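Local coordinates for protein LURP-one-related 15 (Arabidopsis thaliana, PDB 1ZXU), which is of unknown molecular function but may be related to the phospholipid scramblases and tubby-like membrane-tethered transcription factors, at residues F72-L80 with G85-E93; F54-F65 with Y197-D208. One frame throughout, in Å; residues are numbered along the deposited sequence.

Interaction 1. Residues F72-L80 with G85-E93; sequences FGLHDKRVL and GTPVVTLRE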
loop_
_atom_site.group_PDB
_atom_site.type_symbol
_atom_site.label_atom_id
_atom_site.label_comp_id
_atom_site.label_asym_id
_atom_site.label_seq_id
_atom_site.Cartn_x
_atom_site.Cartn_y
_atom_site.Cartn_z
ATOM N N PHE A 72 4.648 2.872 -20.674
ATOM C CA PHE A 72 3.532 2.564 -21.545
ATOM C C PHE A 72 3.621 1.126 -22.107
ATOM O O PHE A 72 4.687 0.657 -22.497
ATOM C CB PHE A 72 3.558 3.574 -22.722
ATOM C CG PHE A 72 2.316 3.544 -23.538
ATOM C CD1 PHE A 72 1.327 4.524 -23.364
ATOM C CD2 PHE A 72 2.155 2.542 -24.516
ATOM C CE1 PHE A 72 0.170 4.479 -24.153
ATOM C CE2 PHE A 72 1.017 2.507 -25.332
ATOM C CZ PHE A 72 0.034 3.445 -25.143
ATOM N N GLY A 73 2.503 0.425 -22.135
ATOM C CA GLY A 73 2.453 -0.948 -22.687
ATOM C C GLY A 73 3.177 -2.043 -21.908
ATOM O O GLY A 73 3.362 -3.177 -22.424
ATOM N N LEU A 74 3.606 -1.703 -20.685
ATOM C CA LEU A 74 4.146 -2.667 -19.733
ATOM C C LEU A 74 3.235 -2.541 -18.526
ATOM O O LEU A 74 2.955 -1.450 -18.073
ATOM C CB LEU A 74 5.609 -2.332 -19.397
ATOM C CG LEU A 74 6.592 -2.235 -20.605
ATOM C CD1 LEU A 74 7.990 -1.955 -20.144
ATOM C CD2 LEU A 74 6.596 -3.466 -21.508
ATOM N N HIS A 75 2.766 -3.660 -17.991
ATOM C CA HIS A 75 1.761 -3.608 -16.960
ATOM C C HIS A 75 2.225 -4.294 -15.673
ATOM O O HIS A 75 1.425 -4.501 -14.779
ATOM C CB HIS A 75 0.452 -4.237 -17.448
ATOM C CG HIS A 75 -0.147 -3.535 -18.623
ATOM N ND1 HIS A 75 -0.769 -2.307 -18.521
ATOM C CD2 HIS A 75 -0.231 -3.894 -19.927
ATOM C CE1 HIS A 75 -1.215 -1.943 -19.711
ATOM N NE2 HIS A 75 -0.907 -2.891 -20.580
ATOM N N ASP A 76 3.513 -4.582 -15.583
ATOM C CA ASP A 76 4.050 -5.366 -14.486
ATOM C C ASP A 76 4.514 -4.471 -13.305
ATOM O O ASP A 76 4.937 -4.978 -12.285
ATOM C CB ASP A 76 5.221 -6.197 -14.996
ATOM C CG ASP A 76 6.408 -5.343 -15.451
ATOM O OD1 ASP A 76 6.208 -4.342 -16.199
ATOM O OD2 ASP A 76 7.549 -5.676 -15.080
ATOM N N LYS A 77 4.479 -3.149 -13.477
ATOM C CA LYS A 77 5.146 -2.251 -12.512
ATOM C C LYS A 77 4.202 -1.086 -12.234
ATOM O O LYS A 77 3.534 -0.584 -13.143
ATOM C CB LYS A 77 6.437 -1.615 -13.074
ATOM C CG LYS A 77 7.676 -2.399 -13.057
ATOM C CD LYS A 77 8.843 -1.402 -13.208
ATOM C CE LYS A 77 10.177 -2.108 -13.427
ATOM N NZ LYS A 77 10.307 -2.789 -14.754
ATOM N N ARG A 78 4.150 -0.638 -10.970
ATOM C CA ARG A 78 3.476 0.586 -10.673
ATOM C C ARG A 78 4.425 1.356 -9.770
ATOM O O ARG A 78 5.149 0.753 -9.010
ATOM C CB ARG A 78 2.206 0.297 -9.861
ATOM C CG ARG A 78 1.241 1.437 -9.882
ATOM C CD ARG A 78 0.339 1.291 -11.143
ATOM N NE ARG A 78 -0.139 -0.086 -11.171
ATOM C CZ ARG A 78 -1.292 -0.480 -10.648
ATOM N NH1 ARG A 78 -2.174 0.401 -10.155
ATOM N NH2 ARG A 78 -1.608 -1.776 -10.704
ATOM N N VAL A 79 4.385 2.671 -9.843
ATOM C CA VAL A 79 5.113 3.497 -8.884
ATOM C C VAL A 79 4.154 4.414 -8.105
ATOM O O VAL A 79 3.137 4.854 -8.635
ATOM C CB VAL A 79 6.227 4.356 -9.619
ATOM C CG1 VAL A 79 5.602 5.344 -10.562
ATOM C CG2 VAL A 79 7.124 5.096 -8.606
ATOM N N LEU A 80 4.455 4.635 -6.834
ATOM C CA LEU A 80 3.766 5.635 -5.981
ATOM C C LEU A 80 4.675 6.828 -5.909
ATOM O O LEU A 80 5.832 6.685 -5.465
ATOM C CB LEU A 80 3.552 5.073 -4.560
ATOM C CG LEU A 80 2.225 4.364 -4.466
ATOM C CD1 LEU A 80 2.366 3.051 -5.271
ATOM C CD2 LEU A 80 1.980 4.098 -3.009
ATOM N N GLY A 85 6.442 14.632 -7.122
ATOM C CA GLY A 85 6.714 13.797 -8.263
ATOM C C GLY A 85 7.853 12.800 -8.023
ATOM O O GLY A 85 8.296 12.128 -8.972
ATOM N N THR A 86 8.307 12.705 -6.776
ATOM C CA THR A 86 9.439 11.823 -6.419
ATOM C C THR A 86 8.901 10.415 -6.129
ATOM O O THR A 86 7.943 10.294 -5.339
ATOM C CB THR A 86 10.148 12.299 -5.173
ATOM O OG1 THR A 86 10.570 13.673 -5.325
ATOM C CG2 THR A 86 11.413 11.463 -4.915
ATOM N N PRO A 87 9.502 9.388 -6.735
ATOM C CA PRO A 87 9.089 8.008 -6.405
ATOM C C PRO A 87 9.287 7.679 -4.956
ATOM O O PRO A 87 10.376 7.924 -4.400
ATOM C CB PRO A 87 10.013 7.140 -7.264
ATOM C CG PRO A 87 10.338 8.072 -8.491
ATOM C CD PRO A 87 10.502 9.412 -7.833
ATOM N N VAL A 88 8.257 7.070 -4.338
ATOM C CA VAL A 88 8.338 6.675 -2.964
ATOM C C VAL A 88 8.644 5.155 -2.901
ATOM O O VAL A 88 9.551 4.704 -2.168
ATOM C CB VAL A 88 7.003 6.972 -2.262
ATOM C CG1 VAL A 88 6.978 6.404 -0.818
ATOM C CG2 VAL A 88 6.733 8.540 -2.332
ATOM N N VAL A 89 7.785 4.400 -3.594
ATOM C CA VAL A 89 8.076 2.968 -3.795
ATOM C C VAL A 89 7.708 2.542 -5.220
ATOM O O VAL A 89 6.894 3.187 -5.895
ATOM C CB VAL A 89 7.328 2.007 -2.813
ATOM C CG1 VAL A 89 7.807 2.232 -1.328
ATOM C CG2 VAL A 89 5.830 2.158 -2.945
ATOM N N THR A 90 8.316 1.433 -5.637
ATOM C CA THR A 90 7.969 0.767 -6.933
ATOM C C THR A 90 7.464 -0.632 -6.605
ATOM O O THR A 90 8.083 -1.320 -5.796
ATOM C CB THR A 90 9.218 0.684 -7.844
ATOM O OG1 THR A 90 9.606 2.027 -8.184
ATOM C CG2 THR A 90 8.844 -0.032 -9.140
ATOM N N LEU A 91 6.317 -0.980 -7.174
ATOM C CA LEU A 91 5.759 -2.375 -6.998
ATOM C C LEU A 91 5.997 -3.103 -8.305
ATOM O O LEU A 91 5.714 -2.540 -9.391
ATOM C CB LEU A 91 4.253 -2.247 -6.804
ATOM C CG LEU A 91 3.856 -1.675 -5.464
ATOM C CD1 LEU A 91 3.942 -0.176 -5.418
ATOM C CD2 LEU A 91 2.410 -2.077 -5.224
ATOM N N ARG A 92 6.475 -4.334 -8.220
ATOM C CA ARG A 92 6.687 -5.138 -9.434
ATOM C C ARG A 92 5.992 -6.464 -9.228
ATOM O O ARG A 92 6.169 -7.114 -8.205
ATOM C CB ARG A 92 8.181 -5.344 -9.741
ATOM C CG ARG A 92 8.429 -5.907 -11.141
ATOM C CD ARG A 92 9.926 -6.120 -11.420
ATOM N NE ARG A 92 10.516 -7.064 -10.467
ATOM C CZ ARG A 92 11.820 -7.319 -10.369
ATOM N NH1 ARG A 92 12.691 -6.701 -11.161
ATOM N NH2 ARG A 92 12.256 -8.193 -9.470
ATOM N N GLU A 93 5.180 -6.851 -10.195
ATOM C CA GLU A 93 4.627 -8.208 -10.170
ATOM C C GLU A 93 5.646 -9.055 -10.888
ATOM O O GLU A 93 5.895 -8.811 -12.082
ATOM C CB GLU A 93 3.329 -8.283 -10.947
ATOM C CG GLU A 93 2.285 -7.279 -10.557
ATOM C CD GLU A 93 0.960 -7.597 -11.185
ATOM O OE1 GLU A 93 0.748 -7.238 -12.368
ATOM O OE2 GLU A 93 0.132 -8.235 -10.496
#
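Strands 77-80 and 87-92 run antiparallel, 4.7 Å apart at their closest with an angle of 166° between their directions, and five backbone hydrogen bonds join the segments 72-80 and 85-93. Arg78 and Leu91 form a hydrogen-bonded pair through both of their N-H and C=O groups, and just past the strand ends Asp76 O extends the ladder by accepting from Glu93 N. At the other end Leu80 N donates to Val89 O while Leu80 O takes Val88 N at 2.7 Å, so that two successive residues face Leu80.

On the face of Leu80 and Leu91 the two leucines cross obliquely, touching CD1 to CD1 at 3.6 Å. CB of Leu80 also rests on Val89 CG2 at 4.0 Å. This face looks inward, where helix 197-211 packs on both leucines. Arg78 lies on it too, but its guanidinium turns away from the partner strand, and NH1 binds Gly52 O.

On the face of Val79 and Thr90, Val79 holds CG1 between its backbone N and carbonyl carbon (chi1 65°), which leaves CG2 to meet Pro87 CB at 3.8 Å and to lie close to Val89 O. Thr90 OG1 is hydrogen-bonded to Gly107 O, just past strand 101-106. Further along, the aliphatic stems of Lys77 and Arg92 lie side by side, their CG atoms 4.1 Å apart.

The doubled pairing of Val88 and Val89 against Leu80 is a classic beta bulge, set in a beta hairpin of the closed antiparallel barrel.

Interaction 2. Residues F54-F65 with Y197-D208; sequences FVITDVNGNLLF and YAFIASLVVILD
Phe65 makes one of the main apolar contacts between the barrel wall and helix 197-208, its ring reaching three helix residues at once. CE2 meets Ala201 CB at 3.5 Å, while CZ lies 3.6 Å from Ala198 CA. The Tyr197 ring meets it rim to rim, centroids 5.8 Å apart and planes at 49°, with neither ring over the face of the other. Phe65 CG stands anti to its carbonyl carbon (chi1 -58°), a setting that carries the ring to the helix surface. An alanine here would be likely to open a gap against Ala198 and Ala201 and take from the Tyr197 ring its rim contact with Phe65.

Aliphatic packing continues along the helix. Ile56 CD1 rests against both Ala201 CB and Val205 CG2, at 3.9 and 4.1 Å, and the same CG2 touches Phe54 CZ. Leu64 CD2 lies more loosely, 4.3 Å from Tyr197 CE1.

Polar groups enter at both ends. Asp208 OD2 approaches Phe54 CE2 to 3.4 Å, its carboxylate plane 68° from the ring; OD1 is held in a salt bridge by Arg44, which also makes a cation-pi contact with Phe54. At the opposite end a water donates to Leu64 O and is hydrogen-bonded, at 3.2 Å, to Tyr197 OH at the edge of that ring. No direct hydrogen bond joins the two segments.

Within 54-65, Leu64 N and Phe65 N both donate to Ile56 O in a classic beta bulge, and a type I turn from Asp58 to Gly61 links the strands. The arrangement is a beta hairpin packed on a buried helix, consistent with the central-helix barrel of the Tubby C-terminal fold.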
loop_
_atom_site.group_PDB
_atom_site.type_symbol
_atom_site.label_atom_id
_atom_site.label_comp_id
_atom_site.label_asym_id
_atom_site.label_seq_id
_atom_site.Cartn_x
_atom_site.Cartn_y
_atom_site.Cartn_z
ATOM N N PHE A 54 -4.214 6.363 -10.840
ATOM C CA PHE A 54 -5.176 7.022 -9.962
ATOM C C PHE A 54 -4.388 7.752 -8.888
ATOM O O PHE A 54 -3.177 7.701 -8.918
ATOM C CB PHE A 54 -6.223 6.048 -9.361
ATOM C CG PHE A 54 -5.642 4.871 -8.617
ATOM C CD1 PHE A 54 -5.281 4.990 -7.261
ATOM C CD2 PHE A 54 -5.503 3.632 -9.262
ATOM C CE1 PHE A 54 -4.788 3.863 -6.558
ATOM C CE2 PHE A 54 -5.025 2.518 -8.548
ATOM C CZ PHE A 54 -4.665 2.638 -7.244
ATOM N N VAL A 55 -5.069 8.502 -8.042
ATOM C CA VAL A 55 -4.416 9.244 -6.968
ATOM C C VAL A 55 -4.958 8.778 -5.626
ATOM O O VAL A 55 -6.123 8.355 -5.527
ATOM C CB VAL A 55 -4.645 10.725 -7.138
ATOM C CG1 VAL A 55 -4.158 11.495 -5.950
ATOM C CG2 VAL A 55 -3.806 11.211 -8.384
ATOM N N ILE A 56 -4.122 8.845 -4.588
ATOM C CA ILE A 56 -4.632 8.502 -3.238
ATOM C C ILE A 56 -4.594 9.819 -2.479
ATOM O O ILE A 56 -3.550 10.476 -2.455
ATOM C CB ILE A 56 -3.724 7.455 -2.594
ATOM C CG1 ILE A 56 -3.911 6.095 -3.309
ATOM C CG2 ILE A 56 -4.056 7.373 -1.085
ATOM C CD1 ILE A 56 -2.865 5.053 -2.927
ATOM N N THR A 57 -5.709 10.200 -1.858
ATOM C CA THR A 57 -5.803 11.530 -1.186
ATOM C C THR A 57 -6.127 11.290 0.273
ATOM O O THR A 57 -6.520 10.174 0.636
ATOM C CB THR A 57 -6.920 12.444 -1.810
ATOM O OG1 THR A 57 -8.212 11.861 -1.608
ATOM C CG2 THR A 57 -6.671 12.687 -3.308
ATOM N N ASP A 58 -5.962 12.307 1.110
ATOM C CA ASP A 58 -6.596 12.269 2.398
ATOM C C ASP A 58 -8.101 12.607 2.263
ATOM O O ASP A 58 -8.609 12.825 1.141
ATOM C CB ASP A 58 -5.863 13.170 3.401
ATOM C CG ASP A 58 -6.074 14.643 3.148
ATOM O OD1 ASP A 58 -6.960 15.054 2.334
ATOM O OD2 ASP A 58 -5.365 15.413 3.831
ATOM N N VAL A 59 -8.803 12.655 3.395
ATOM C CA VAL A 59 -10.264 12.935 3.406
ATOM C C VAL A 59 -10.681 14.245 2.771
ATOM O O VAL A 59 -11.795 14.366 2.209
ATOM C CB VAL A 59 -10.899 12.917 4.836
ATOM C CG1 VAL A 59 -11.299 11.500 5.242
ATOM C CG2 VAL A 59 -10.051 13.699 5.915
ATOM N N ASN A 60 -9.785 15.210 2.847
ATOM C CA ASN A 60 -10.037 16.571 2.400
ATOM C C ASN A 60 -9.586 16.788 0.957
ATOM O O ASN A 60 -9.550 17.925 0.472
ATOM C CB ASN A 60 -9.308 17.531 3.359
ATOM C CG ASN A 60 -9.878 17.466 4.792
ATOM O OD1 ASN A 60 -9.145 17.364 5.754
ATOM N ND2 ASN A 60 -11.171 17.424 4.893
ATOM N N GLY A 61 -9.171 15.727 0.283
ATOM C CA GLY A 61 -8.762 15.813 -1.105
ATOM C C GLY A 61 -7.306 16.169 -1.371
ATOM O O GLY A 61 -6.894 16.288 -2.520
ATOM N N ASN A 62 -6.502 16.260 -0.308
ATOM C CA ASN A 62 -5.083 16.542 -0.457
ATOM C C ASN A 62 -4.348 15.345 -1.002
ATOM O O ASN A 62 -4.452 14.254 -0.441
ATOM C CB ASN A 62 -4.459 16.975 0.892
ATOM C CG ASN A 62 -5.128 18.243 1.451
ATOM O OD1 ASN A 62 -5.252 19.231 0.719
ATOM N ND2 ASN A 62 -5.659 18.175 2.668
ATOM N N LEU A 63 -3.568 15.528 -2.070
ATOM C CA LEU A 63 -2.818 14.390 -2.664
ATOM C C LEU A 63 -1.804 13.849 -1.686
ATOM O O LEU A 63 -0.999 14.611 -1.111
ATOM C CB LEU A 63 -2.117 14.861 -3.942
ATOM C CG LEU A 63 -1.391 13.770 -4.702
ATOM C CD1 LEU A 63 -1.432 14.200 -6.142
ATOM C CD2 LEU A 63 0.048 13.646 -4.244
ATOM N N LEU A 64 -1.850 12.533 -1.479
ATOM C CA LEU A 64 -0.807 11.836 -0.744
ATOM C C LEU A 64 0.117 11.142 -1.738
ATOM O O LEU A 64 1.372 11.283 -1.609
ATOM C CB LEU A 64 -1.378 10.797 0.236
ATOM C CG LEU A 64 -2.314 11.410 1.275
ATOM C CD1 LEU A 64 -2.991 10.259 2.096
ATOM C CD2 LEU A 64 -1.607 12.354 2.209
ATOM N N PHE A 65 -0.433 10.348 -2.686
ATOM C CA PHE A 65 0.407 9.689 -3.733
ATOM C C PHE A 65 -0.276 9.695 -5.095
ATOM O O PHE A 65 -1.506 9.586 -5.167
ATOM C CB PHE A 65 0.622 8.210 -3.373
ATOM C CG PHE A 65 1.258 8.039 -2.045
ATOM C CD1 PHE A 65 2.560 8.409 -1.827
ATOM C CD2 PHE A 65 0.498 7.599 -0.960
ATOM C CE1 PHE A 65 3.136 8.256 -0.549
ATOM C CE2 PHE A 65 1.061 7.462 0.308
ATOM C CZ PHE A 65 2.358 7.783 0.520
ATOM N N TYR A 197 2.041 5.152 6.421
ATOM C CA TYR A 197 0.900 5.245 5.480
ATOM C C TYR A 197 1.335 5.012 4.014
ATOM O O TYR A 197 0.483 4.764 3.134
ATOM C CB TYR A 197 0.058 6.535 5.699
ATOM C CG TYR A 197 0.692 7.861 5.253
ATOM C CD1 TYR A 197 0.747 8.213 3.887
ATOM C CD2 TYR A 197 1.172 8.761 6.232
ATOM C CE1 TYR A 197 1.277 9.454 3.485
ATOM C CE2 TYR A 197 1.702 9.996 5.830
ATOM C CZ TYR A 197 1.758 10.305 4.454
ATOM O OH TYR A 197 2.294 11.526 4.020
ATOM N N ALA A 198 2.639 5.094 3.743
ATOM C CA ALA A 198 3.099 4.733 2.373
ATOM C C ALA A 198 3.017 3.223 2.239
ATOM O O ALA A 198 2.592 2.677 1.226
ATOM C CB ALA A 198 4.511 5.226 2.079
ATOM N N PHE A 199 3.389 2.544 3.306
ATOM C CA PHE A 199 3.236 1.078 3.300
ATOM C C PHE A 199 1.746 0.698 3.081
ATOM O O PHE A 199 1.413 -0.084 2.189
ATOM C CB PHE A 199 3.740 0.574 4.659
ATOM C CG PHE A 199 3.419 -0.883 4.907
ATOM C CD1 PHE A 199 3.790 -1.881 3.973
ATOM C CD2 PHE A 199 2.676 -1.247 6.041
ATOM C CE1 PHE A 199 3.494 -3.224 4.185
ATOM C CE2 PHE A 199 2.413 -2.581 6.283
ATOM C CZ PHE A 199 2.773 -3.593 5.350
ATOM N N ILE A 200 0.834 1.271 3.858
ATOM C CA ILE A 200 -0.569 0.952 3.652
ATOM C C ILE A 200 -1.096 1.320 2.224
ATOM O O ILE A 200 -1.816 0.539 1.589
ATOM C CB ILE A 200 -1.444 1.593 4.737
ATOM C CG1 ILE A 200 -0.938 1.163 6.135
ATOM C CG2 ILE A 200 -2.920 1.232 4.411
ATOM C CD1 ILE A 200 -0.989 -0.357 6.387
ATOM N N ALA A 201 -0.646 2.461 1.703
ATOM C CA ALA A 201 -1.046 2.898 0.359
ATOM C C ALA A 201 -0.531 1.850 -0.630
ATOM O O ALA A 201 -1.266 1.503 -1.532
ATOM C CB ALA A 201 -0.402 4.257 0.015
ATOM N N SER A 202 0.673 1.290 -0.428
ATOM C CA SER A 202 1.084 0.274 -1.390
ATOM C C SER A 202 0.208 -0.981 -1.372
ATOM O O SER A 202 -0.030 -1.635 -2.415
ATOM C CB SER A 202 2.576 -0.088 -1.180
ATOM O OG SER A 202 2.694 -0.944 -0.053
ATOM N N LEU A 203 -0.308 -1.334 -0.175
ATOM C CA LEU A 203 -1.199 -2.468 -0.074
ATOM C C LEU A 203 -2.517 -2.206 -0.797
ATOM O O LEU A 203 -3.094 -3.105 -1.378
ATOM C CB LEU A 203 -1.431 -2.850 1.420
ATOM C CG LEU A 203 -0.154 -3.309 2.127
ATOM C CD1 LEU A 203 -0.534 -3.710 3.603
ATOM C CD2 LEU A 203 0.454 -4.543 1.466
ATOM N N VAL A 204 -3.041 -0.975 -0.656
ATOM C CA VAL A 204 -4.256 -0.567 -1.342
ATOM C C VAL A 204 -4.088 -0.700 -2.852
ATOM O O VAL A 204 -4.980 -1.229 -3.544
ATOM C CB VAL A 204 -4.620 0.862 -0.960
ATOM C CG1 VAL A 204 -5.779 1.417 -1.905
ATOM C CG2 VAL A 204 -5.009 0.891 0.556
ATOM N N VAL A 205 -2.915 -0.312 -3.327
ATOM C CA VAL A 205 -2.565 -0.468 -4.743
ATOM C C VAL A 205 -2.596 -1.945 -5.181
ATOM O O VAL A 205 -3.176 -2.283 -6.208
ATOM C CB VAL A 205 -1.232 0.203 -5.080
ATOM C CG1 VAL A 205 -0.828 -0.115 -6.541
ATOM C CG2 VAL A 205 -1.363 1.752 -4.844
ATOM N N ILE A 206 -1.968 -2.788 -4.397
ATOM C CA ILE A 206 -1.992 -4.244 -4.674
ATOM C C ILE A 206 -3.423 -4.825 -4.629
ATOM O O ILE A 206 -3.800 -5.664 -5.484
ATOM C CB ILE A 206 -1.051 -4.991 -3.701
ATOM C CG1 ILE A 206 0.399 -4.627 -4.033
ATOM C CG2 ILE A 206 -1.258 -6.488 -3.816
ATOM C CD1 ILE A 206 1.413 -5.053 -2.956
ATOM N N LEU A 207 -4.229 -4.439 -3.637
ATOM C CA LEU A 207 -5.616 -4.901 -3.599
ATOM C C LEU A 207 -6.379 -4.487 -4.822
ATOM O O LEU A 207 -7.178 -5.249 -5.360
ATOM C CB LEU A 207 -6.308 -4.377 -2.351
ATOM C CG LEU A 207 -5.800 -5.024 -1.067
ATOM C CD1 LEU A 207 -6.264 -4.241 0.120
ATOM C CD2 LEU A 207 -6.336 -6.496 -1.037
ATOM N N ASP A 208 -6.186 -3.238 -5.228
ATOM C CA ASP A 208 -6.837 -2.750 -6.444
ATOM C C ASP A 208 -6.388 -3.605 -7.675
ATOM O O ASP A 208 -7.234 -3.960 -8.524
ATOM C CB ASP A 208 -6.449 -1.312 -6.658
ATOM C CG ASP A 208 -7.016 -0.758 -7.956
ATOM O OD1 ASP A 208 -8.195 -0.444 -7.940
ATOM O OD2 ASP A 208 -6.246 -0.674 -8.920
HETATM O O HOH W 1 2.917 11.820 0.847
#

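How the interactions relate
From the N terminus, strands 54-58 and 63-68 precede helix 197-211 by a long way; interaction 2 brings them together near the end of the modelled chain, closing a loop of 131 intervening residues. Within that loop the chain passes through strand 77-81 and turns straight back into strand 87-92, making interaction 1 a short local closure that lies wholly inside the larger one. Strands 63-68 and 77-81 are neighbours in the sheet, making the two hairpins adjacent in the barrel wall. The helix unites them: Leu91 CD2 packs 3.5 Å from Ile206 CG1, and Leu80 CD2 lies 3.9 Å from Ala201 CB, giving both hairpins a shared core.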